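Long-range contacts in acetaldehyde dehydrogenase (Acetylating) (Geobacillus thermoglucosidasius, PDB 5J78), which probably catalyses the reversible, coenzyme A-acylating conversion of acetaldehyde to acetyl-CoA, as an acetylating member of the aldehyde dehydrogenase family: residues A[40-51]-A[155-163]; A[53-63]-A[104-113]. All coordinates share one frame; numbering follows the deposited sequence.

Contact 1 of 2, residues A[40-51]-A[155-163]; sequences LEEAKAAQKILE and VKARNAIVF
Arg-158 and the last residues of segment 40-51 are joined by two direct hydrogen bonds running in opposite senses. Arg-158 NH2 donates to the backbone oxygen Glu-51 O at 2.9 Å; the acceptor lies at the edge of the guanidinium, in its plane, and the donor sits in the carbonyl plane on a lone pair. In return Gln-47 NE2 donates a hydrogen bond to Arg-158 O at 3.0 Å, nearly along the C=O axis and almost straight (168°). The same amide nitrogen also donates to Glu-51 OE1 at 2.9 Å, and both acceptors lie close to the amide plane, which should fix the rotation of that group. Gln-47 reaches them because CG stands anti to the backbone N (chi1 -170°) and the chain then bends at chi2. Glu-51 OE2 lies well out of the guanidinium plane and no N-H points at it, which leaves the opposite charges near each other without a salt bridge, while Glu-51 CG lies against NH2. A water accepts from Arg-158 NE at 2.7 Å and is placed to donate to Leu-50 O.

Arg-158 has positive phi and closes helix 143-156 with a Schellman motif; two residues on, strand 160-165 begins, pairing in parallel with strand 124-138. This is a helix-to-strand connection in the mixed sheet of the probable nucleotide-binding domain, and helix 40-51 packs over it, running at 154° to strand 160-163 with an axis separation of 8.1 Å.

Leu-50 CD2 fits against the turn, 3.6 Å from Arg-158 CA. Farther along, Ala-43 CB and Ala-160 CB meet at 3.8 Å, the small side chains permitting close backbone approach. Leu-40 CD2 touches Val-162 CG2 at 4.0 Å, these two side chains crossing at about a right angle.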
loop_
_atom_site.group_PDB
_atom_site.type_symbol
_atom_site.label_atom_id
_atom_site.label_comp_id
_atom_site.label_asym_id
_atom_site.label_seq_id
_atom_site.Cartn_x
_atom_site.Cartn_y
_atom_site.Cartn_z
ATOM N N LEU A 40 15.333 18.632 8.048
ATOM C CA LEU A 40 16.264 17.857 7.238
ATOM C C LEU A 40 17.080 18.769 6.314
ATOM O O LEU A 40 18.267 18.540 6.101
ATOM C CB LEU A 40 15.518 16.807 6.428
ATOM C CG LEU A 40 14.998 15.616 7.215
ATOM C CD1 LEU A 40 13.961 14.863 6.385
ATOM C CD2 LEU A 40 16.137 14.699 7.615
ATOM N N GLU A 41 16.471 19.818 5.779
ATOM C CA GLU A 41 17.231 20.686 4.883
ATOM C C GLU A 41 18.241 21.495 5.685
ATOM O O GLU A 41 19.385 21.647 5.279
ATOM C CB GLU A 41 16.309 21.585 4.072
ATOM C CG GLU A 41 16.096 21.033 2.678
ATOM C CD GLU A 41 14.752 21.375 2.121
ATOM O OE1 GLU A 41 14.330 22.540 2.295
ATOM O OE2 GLU A 41 14.118 20.475 1.526
ATOM N N GLU A 42 17.840 21.965 6.854
ATOM C CA GLU A 42 18.780 22.643 7.728
ATOM C C GLU A 42 19.854 21.669 8.223
ATOM O O GLU A 42 21.023 22.036 8.337
ATOM C CB GLU A 42 18.041 23.287 8.902
ATOM C CG GLU A 42 17.194 24.486 8.477
ATOM C CD GLU A 42 15.930 24.667 9.329
ATOM O OE1 GLU A 42 15.883 24.138 10.463
ATOM O OE2 GLU A 42 14.979 25.332 8.858
ATOM N N ALA A 43 19.464 20.420 8.465
ATOM C CA ALA A 43 20.412 19.396 8.892
ATOM C C ALA A 43 21.419 19.086 7.770
ATOM O O ALA A 43 22.594 18.833 8.019
ATOM C CB ALA A 43 19.673 18.131 9.324
ATOM N N LYS A 44 20.954 19.120 6.530
ATOM C CA LYS A 44 21.844 18.903 5.393
ATOM C C LYS A 44 22.949 19.956 5.346
ATOM O O LYS A 44 24.136 19.621 5.255
ATOM C CB LYS A 44 21.050 18.902 4.091
ATOM C CG LYS A 44 21.871 18.471 2.847
ATOM C CD LYS A 44 21.105 18.749 1.556
ATOM C CE LYS A 44 21.961 18.537 0.298
ATOM N NZ LYS A 44 22.600 17.190 0.318
ATOM N N ALA A 45 22.566 21.223 5.440
ATOM C CA ALA A 45 23.548 22.292 5.363
ATOM C C ALA A 45 24.498 22.254 6.556
ATOM O O ALA A 45 25.690 22.526 6.414
ATOM C CB ALA A 45 22.850 23.671 5.269
ATOM N N ALA A 46 23.974 21.909 7.730
ATOM C CA ALA A 46 24.781 21.902 8.945
ATOM C C ALA A 46 25.845 20.810 8.880
ATOM O O ALA A 46 27.007 21.026 9.234
ATOM C CB ALA A 46 23.907 21.706 10.154
ATOM N N GLN A 47 25.437 19.629 8.431
ATOM C CA GLN A 47 26.348 18.496 8.353
ATOM C C GLN A 47 27.511 18.773 7.394
ATOM O O GLN A 47 28.642 18.357 7.650
ATOM C CB GLN A 47 25.601 17.228 7.920
ATOM C CG GLN A 47 26.422 15.946 8.056
ATOM C CD GLN A 47 27.385 15.718 6.893
ATOM O OE1 GLN A 47 27.119 16.123 5.764
ATOM N NE2 GLN A 47 28.510 15.061 7.172
ATOM N N LYS A 48 27.231 19.456 6.291
ATOM C CA LYS A 48 28.284 19.810 5.345
ATOM C C LYS A 48 29.338 20.680 6.023
ATOM O O LYS A 48 30.535 20.522 5.789
ATOM C CB LYS A 48 27.702 20.530 4.127
ATOM C CG LYS A 48 27.851 19.760 2.833
ATOM C CD LYS A 48 26.526 19.264 2.316
ATOM C CE LYS A 48 26.702 17.996 1.479
ATOM N NZ LYS A 48 25.414 17.256 1.330
ATOM N N ILE A 49 28.882 21.605 6.860
ATOM C CA ILE A 49 29.794 22.452 7.602
ATOM C C ILE A 49 30.529 21.610 8.626
ATOM O O ILE A 49 31.737 21.735 8.803
ATOM C CB ILE A 49 29.055 23.606 8.303
ATOM C CG1 ILE A 49 28.403 24.512 7.258
ATOM C CG2 ILE A 49 30.009 24.405 9.203
ATOM C CD1 ILE A 49 27.454 25.548 7.836
ATOM N N LEU A 50 29.805 20.741 9.317
ATOM C CA LEU A 50 30.446 19.963 10.350
ATOM C C LEU A 50 31.550 19.091 9.741
ATOM O O LEU A 50 32.633 18.950 10.312
ATOM C CB LEU A 50 29.434 19.090 11.096
ATOM C CG LEU A 50 30.010 18.423 12.351
ATOM C CD1 LEU A 50 30.246 19.446 13.463
ATOM C CD2 LEU A 50 29.118 17.294 12.877
ATOM N N GLU A 51 31.266 18.515 8.581
ATOM C CA GLU A 51 32.151 17.527 7.976
ATOM C C GLU A 51 33.518 18.118 7.616
ATOM O O GLU A 51 34.501 17.386 7.484
ATOM C CB GLU A 51 31.519 16.929 6.708
ATOM C CG GLU A 51 32.398 15.811 6.110
ATOM C CD GLU A 51 31.698 14.901 5.091
ATOM O OE1 GLU A 51 30.447 14.893 5.004
ATOM O OE2 GLU A 51 32.424 14.170 4.370
ATOM N N VAL A 155 27.187 13.063 16.485
ATOM C CA VAL A 155 28.013 14.231 16.177
ATOM C C VAL A 155 29.499 13.851 16.138
ATOM O O VAL A 155 30.245 14.341 15.305
ATOM C CB VAL A 155 27.770 15.372 17.190
ATOM C CG1 VAL A 155 28.768 16.532 16.992
ATOM C CG2 VAL A 155 26.348 15.882 17.050
ATOM N N LYS A 156 29.915 12.958 17.027
ATOM C CA LYS A 156 31.295 12.487 17.040
ATOM C C LYS A 156 31.673 11.851 15.688
ATOM O O LYS A 156 32.814 11.989 15.241
ATOM C CB LYS A 156 31.491 11.502 18.195
ATOM C CG LYS A 156 32.830 10.762 18.234
ATOM C CD LYS A 156 34.000 11.653 18.585
ATOM C CE LYS A 156 35.314 10.942 18.246
ATOM N NZ LYS A 156 36.524 11.544 18.889
ATOM N N ALA A 157 30.718 11.190 15.028
ATOM C CA ALA A 157 30.971 10.598 13.703
ATOM C C ALA A 157 30.720 11.583 12.560
ATOM O O ALA A 157 30.804 11.220 11.368
ATOM C CB ALA A 157 30.126 9.345 13.522
ATOM N N ARG A 158 30.392 12.816 12.942
ATOM C CA ARG A 158 30.293 13.982 12.051
ATOM C C ARG A 158 28.997 14.031 11.249
ATOM O O ARG A 158 28.962 14.525 10.124
ATOM C CB ARG A 158 31.501 14.048 11.109
ATOM C CG ARG A 158 32.845 14.091 11.851
ATOM C CD ARG A 158 33.957 13.421 11.071
ATOM N NE ARG A 158 34.351 14.227 9.929
ATOM C CZ ARG A 158 34.823 13.744 8.784
ATOM N NH1 ARG A 158 34.983 12.447 8.599
ATOM N NH2 ARG A 158 35.156 14.572 7.819
ATOM N N ASN A 159 27.927 13.558 11.872
ATOM C CA ASN A 159 26.589 13.607 11.309
ATOM C C ASN A 159 25.722 14.706 11.912
ATOM O O ASN A 159 26.010 15.205 13.001
ATOM C CB ASN A 159 25.900 12.256 11.530
ATOM C CG ASN A 159 26.743 11.108 11.047
ATOM O OD1 ASN A 159 26.927 10.929 9.838
ATOM N ND2 ASN A 159 27.305 10.357 11.979
ATOM N N ALA A 160 24.651 15.049 11.202
ATOM C CA ALA A 160 23.505 15.767 11.782
ATOM C C ALA A 160 22.521 14.714 12.280
ATOM O O ALA A 160 22.585 13.570 11.854
ATOM C CB ALA A 160 22.839 16.700 10.752
ATOM N N ILE A 161 21.622 15.081 13.184
ATOM C CA ILE A 161 20.624 14.127 13.666
ATOM C C ILE A 161 19.303 14.842 13.903
ATOM O O ILE A 161 19.279 15.963 14.440
ATOM C CB ILE A 161 21.085 13.384 14.950
ATOM C CG1 ILE A 161 20.010 12.387 15.397
ATOM C CG2 ILE A 161 21.414 14.345 16.076
ATOM C CD1 ILE A 161 20.579 11.203 16.152
ATOM N N VAL A 162 18.221 14.207 13.446
ATOM C CA VAL A 162 16.848 14.688 13.656
ATOM C C VAL A 162 16.094 13.679 14.513
ATOM O O VAL A 162 15.930 12.527 14.112
ATOM C CB VAL A 162 16.068 14.888 12.327
ATOM C CG1 VAL A 162 14.677 15.430 12.601
ATOM C CG2 VAL A 162 16.812 15.818 11.385
ATOM N N PHE A 163 15.630 14.124 15.680
ATOM C CA PHE A 163 14.914 13.261 16.622
ATOM C C PHE A 163 13.408 13.222 16.449
ATOM O O PHE A 163 12.782 14.215 16.092
ATOM C CB PHE A 163 15.229 13.688 18.051
ATOM C CG PHE A 163 16.622 13.379 18.456
ATOM C CD1 PHE A 163 17.026 12.067 18.600
ATOM C CD2 PHE A 163 17.544 14.395 18.647
ATOM C CE1 PHE A 163 18.315 11.767 18.954
ATOM C CE2 PHE A 163 18.843 14.104 19.005
ATOM C CZ PHE A 163 19.227 12.788 19.154
HETATM O O HOH W 1 34.812 16.752 10.763
#

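Contact 2 of 2, residues A[53-63]-A[104-113]; sequences MTQSEIDKIVE and YNSIKDVKTV
A capping box formed by Thr-54 and Glu-57 starts helix 55-63, and the first residue of that helix, Gln-55, meets Thr-112 and Val-113. Gln-55 CG stands anti to the backbone N (chi1 -173°) and the chain bends at chi2, which carries the amide to Thr-112. Gln-55 OE1 accepts a nearly straight bond (175°) from Thr-112 N at 2.8 Å, with the donor tilted 17° from the carbonyl plane, and a weak one from Val-113 N. Its NE2 donates to Thr-112 OG1 at 3.3 Å, in the amide plane; that hydroxyl also bonds Lys-156 O. Val-113 CG2 packs 3.6 Å from Gln-55 CA. Replacing Gln-55 by an alanine would probably leave the amides of Thr-112 and Val-113 without this acceptor, and Thr-112 OG1 without its amide donor.

Here the start of helix 55-84 meets the chain leaving helix 89-107, which passes through a type I beta turn at Ile-107 to Val-110. Near that turn, a water is placed to donate to Asp-59 OD2 and, more weakly, to Val-110 O, while OD1 forms a salt bridge with Lys-156.

Val-62 CG1 meets the edge of the Tyr-104 ring, 3.8 Å from CE1. Tyr-104 OH shares a water with Asp-59 O.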
loop_
_atom_site.group_PDB
_atom_site.type_symbol
_atom_site.label_atom_id
_atom_site.label_comp_id
_atom_site.label_asym_id
_atom_site.label_seq_id
_atom_site.Cartn_x
_atom_site.Cartn_y
_atom_site.Cartn_z
ATOM N N MET A 53 35.283 20.096 9.532
ATOM C CA MET A 53 36.095 20.384 10.723
ATOM C C MET A 53 37.178 19.348 11.029
ATOM O O MET A 53 37.099 18.195 10.606
ATOM C CB MET A 53 35.190 20.521 11.950
ATOM C CG MET A 53 34.187 21.627 11.830
ATOM S SD MET A 53 33.208 21.791 13.345
ATOM C CE MET A 53 32.185 23.175 12.903
ATOM N N THR A 54 38.194 19.772 11.778
ATOM C CA THR A 54 39.215 18.861 12.301
ATOM C C THR A 54 38.707 17.984 13.442
ATOM O O THR A 54 37.695 18.289 14.086
ATOM C CB THR A 54 40.430 19.625 12.854
ATOM O OG1 THR A 54 40.013 20.393 13.982
ATOM C CG2 THR A 54 41.051 20.558 11.795
ATOM N N GLN A 55 39.445 16.909 13.706
ATOM C CA GLN A 55 39.143 16.009 14.793
ATOM C C GLN A 55 39.029 16.790 16.104
ATOM O O GLN A 55 38.104 16.586 16.888
ATOM C CB GLN A 55 40.222 14.934 14.893
ATOM C CG GLN A 55 39.918 13.828 15.903
ATOM C CD GLN A 55 38.730 12.978 15.485
ATOM O OE1 GLN A 55 38.856 12.084 14.651
ATOM N NE2 GLN A 55 37.570 13.249 16.074
ATOM N N SER A 56 39.954 17.716 16.321
ATOM C CA SER A 56 39.978 18.467 17.573
ATOM C C SER A 56 38.759 19.395 17.682
ATOM O O SER A 56 38.232 19.599 18.771
ATOM C CB SER A 56 41.284 19.263 17.700
ATOM O OG SER A 56 41.040 20.578 18.161
ATOM N N GLU A 57 38.307 19.931 16.555
ATOM C CA GLU A 57 37.140 20.804 16.545
ATOM C C GLU A 57 35.888 19.989 16.821
ATOM O O GLU A 57 35.027 20.403 17.607
ATOM C CB GLU A 57 37.025 21.542 15.218
ATOM C CG GLU A 57 38.087 22.606 15.018
ATOM C CD GLU A 57 38.171 23.115 13.582
ATOM O OE1 GLU A 57 37.807 22.377 12.645
ATOM O OE2 GLU A 57 38.605 24.270 13.385
ATOM N N ILE A 58 35.802 18.818 16.197
ATOM C CA ILE A 58 34.732 17.866 16.495
ATOM C C ILE A 58 34.774 17.472 17.965
ATOM O O ILE A 58 33.742 17.488 18.639
ATOM C CB ILE A 58 34.828 16.577 15.609
ATOM C CG1 ILE A 58 34.628 16.934 14.121
ATOM C CG2 ILE A 58 33.824 15.498 16.054
ATOM C CD1 ILE A 58 33.223 17.330 13.731
ATOM N N ASP A 59 35.951 17.100 18.466
ATOM C CA ASP A 59 36.042 16.619 19.838
ATOM C C ASP A 59 35.662 17.701 20.864
ATOM O O ASP A 59 35.067 17.385 21.889
ATOM C CB ASP A 59 37.441 16.085 20.139
ATOM C CG ASP A 59 37.731 14.755 19.430
ATOM O OD1 ASP A 59 36.806 14.134 18.860
ATOM O OD2 ASP A 59 38.892 14.315 19.476
ATOM N N LYS A 60 35.985 18.964 20.587
ATOM C CA LYS A 60 35.554 20.060 21.461
ATOM C C LYS A 60 34.024 20.178 21.512
ATOM O O LYS A 60 33.449 20.391 22.579
ATOM C CB LYS A 60 36.155 21.389 21.000
ATOM C CG LYS A 60 37.607 21.570 21.392
ATOM C CD LYS A 60 38.193 22.847 20.796
ATOM C CE LYS A 60 39.714 22.923 20.984
ATOM N NZ LYS A 60 40.137 23.218 22.389
ATOM N N ILE A 61 33.372 20.055 20.355
ATOM C CA ILE A 61 31.910 20.061 20.296
ATOM C C ILE A 61 31.328 18.908 21.130
ATOM O O ILE A 61 30.422 19.117 21.946
ATOM C CB ILE A 61 31.414 19.979 18.835
ATOM C CG1 ILE A 61 31.835 21.269 18.110
ATOM C CG2 ILE A 61 29.869 19.763 18.784
ATOM C CD1 ILE A 61 31.726 21.241 16.616
ATOM N N VAL A 62 31.860 17.702 20.952
ATOM C CA VAL A 62 31.314 16.536 21.662
ATOM C C VAL A 62 31.470 16.709 23.184
ATOM O O VAL A 62 30.574 16.352 23.974
ATOM C CB VAL A 62 31.991 15.235 21.198
ATOM C CG1 VAL A 62 31.541 14.050 22.022
ATOM C CG2 VAL A 62 31.715 14.981 19.671
ATOM N N GLU A 63 32.612 17.259 23.582
ATOM C CA GLU A 63 32.924 17.455 24.987
ATOM C C GLU A 63 31.956 18.463 25.623
ATOM O O GLU A 63 31.446 18.226 26.711
ATOM C CB GLU A 63 34.366 17.933 25.151
ATOM C CG GLU A 63 34.705 18.351 26.569
ATOM C CD GLU A 63 36.130 18.820 26.696
ATOM O OE1 GLU A 63 36.529 19.730 25.934
ATOM O OE2 GLU A 63 36.849 18.260 27.542
ATOM N N TYR A 104 30.199 9.117 26.581
ATOM C CA TYR A 104 31.221 10.074 26.208
ATOM C C TYR A 104 32.628 9.474 26.293
ATOM O O TYR A 104 33.425 9.563 25.346
ATOM C CB TYR A 104 31.147 11.306 27.100
ATOM C CG TYR A 104 32.293 12.234 26.823
ATOM C CD1 TYR A 104 32.343 12.951 25.648
ATOM C CD2 TYR A 104 33.329 12.381 27.733
ATOM C CE1 TYR A 104 33.404 13.805 25.366
ATOM C CE2 TYR A 104 34.389 13.222 27.477
ATOM C CZ TYR A 104 34.421 13.938 26.289
ATOM O OH TYR A 104 35.478 14.774 26.026
ATOM N N ASN A 105 32.938 8.877 27.435
ATOM C CA ASN A 105 34.263 8.313 27.649
ATOM C C ASN A 105 34.591 7.202 26.647
ATOM O O ASN A 105 35.737 7.059 26.260
ATOM C CB ASN A 105 34.378 7.803 29.097
ATOM C CG ASN A 105 34.540 8.941 30.098
ATOM O OD1 ASN A 105 35.016 10.032 29.752
ATOM N ND2 ASN A 105 34.163 8.692 31.338
ATOM N N SER A 106 33.585 6.450 26.199
ATOM C CA SER A 106 33.809 5.356 25.256
ATOM C C SER A 106 33.996 5.813 23.801
ATOM O O SER A 106 34.365 5.017 22.958
ATOM C CB SER A 106 32.644 4.372 25.297
ATOM O OG SER A 106 31.550 4.901 24.581
ATOM N N ILE A 107 33.721 7.078 23.495
ATOM C CA ILE A 107 33.826 7.540 22.121
ATOM C C ILE A 107 34.816 8.691 21.960
ATOM O O ILE A 107 35.239 8.990 20.845
ATOM C CB ILE A 107 32.428 7.981 21.545
ATOM C CG1 ILE A 107 31.897 9.255 22.219
ATOM C CG2 ILE A 107 31.428 6.834 21.675
ATOM C CD1 ILE A 107 30.623 9.837 21.575
ATOM N N LYS A 108 35.200 9.331 23.062
ATOM C CA LYS A 108 35.969 10.567 22.962
ATOM C C LYS A 108 37.342 10.369 22.305
ATOM O O LYS A 108 37.841 11.280 21.662
ATOM C CB LYS A 108 36.148 11.213 24.338
ATOM C CG LYS A 108 36.984 10.410 25.322
ATOM C CD LYS A 108 37.129 11.161 26.644
ATOM C CE LYS A 108 38.245 10.599 27.516
ATOM N NZ LYS A 108 37.698 9.973 28.737
ATOM N N ASP A 109 37.940 9.191 22.454
ATOM C CA ASP A 109 39.235 8.922 21.824
ATOM C C ASP A 109 39.128 8.139 20.493
ATOM O O ASP A 109 40.137 7.735 19.936
ATOM C CB ASP A 109 40.144 8.168 22.799
ATOM C CG ASP A 109 40.469 8.994 24.054
ATOM O OD1 ASP A 109 40.566 10.239 23.947
ATOM O OD2 ASP A 109 40.607 8.400 25.144
ATOM N N VAL A 110 37.927 7.948 19.962
ATOM C CA VAL A 110 37.795 7.263 18.675
ATOM C C VAL A 110 38.144 8.215 17.522
ATOM O O VAL A 110 37.692 9.362 17.465
ATOM C CB VAL A 110 36.376 6.684 18.469
ATOM C CG1 VAL A 110 36.212 6.144 17.041
ATOM C CG2 VAL A 110 36.096 5.572 19.477
ATOM N N LYS A 111 38.964 7.746 16.595
ATOM C CA LYS A 111 39.254 8.547 15.407
ATOM C C LYS A 111 38.074 8.489 14.440
ATOM O O LYS A 111 37.616 7.407 14.099
ATOM C CB LYS A 111 40.531 8.057 14.714
ATOM C CG LYS A 111 41.797 8.199 15.551
ATOM C CD LYS A 111 43.006 7.584 14.835
ATOM C CE LYS A 111 44.313 7.907 15.530
ATOM N NZ LYS A 111 45.479 7.356 14.770
ATOM N N THR A 112 37.605 9.647 13.987
ATOM C CA THR A 112 36.455 9.715 13.079
ATOM C C THR A 112 36.616 10.704 11.922
ATOM O O THR A 112 35.701 10.855 11.111
ATOM C CB THR A 112 35.172 10.114 13.847
ATOM O OG1 THR A 112 35.373 11.384 14.492
ATOM C CG2 THR A 112 34.839 9.087 14.882
ATOM N N VAL A 113 37.763 11.372 11.840
ATOM C CA VAL A 113 38.005 12.347 10.769
ATOM C C VAL A 113 39.121 11.881 9.848
ATOM O O VAL A 113 40.188 11.515 10.314
ATOM C CB VAL A 113 38.406 13.746 11.308
ATOM C CG1 VAL A 113 38.677 14.716 10.138
ATOM C CG2 VAL A 113 37.343 14.308 12.209
HETATM O O HOH W 2 39.630 11.732 18.781
HETATM O O HOH W 3 35.902 14.987 23.324
#

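How the contacts relate
The centres of contacts 1 and 2 lie about 15 Å apart, on the same side of the chain's centre. In sequence the order is 40-51, 53-63, 104-113, 155-163, so contact 2 falls wholly between the two segments of contact 1. Helices 28-51 and 55-84 are consecutive; helix 143-156 and strand 160-165 come last, and Val-155 of that helix touches both Leu-50 of the first helix and Ile-61 of the second. Polar bonds also join the two contacts: Lys-156 NZ donates to Lys-108 O, and Arg-158 NH1 to Thr-112 O. The N-terminal helices, the chain after helix 89-107 and strand 160-165 of the mixed sheet therefore form one continuous packed region.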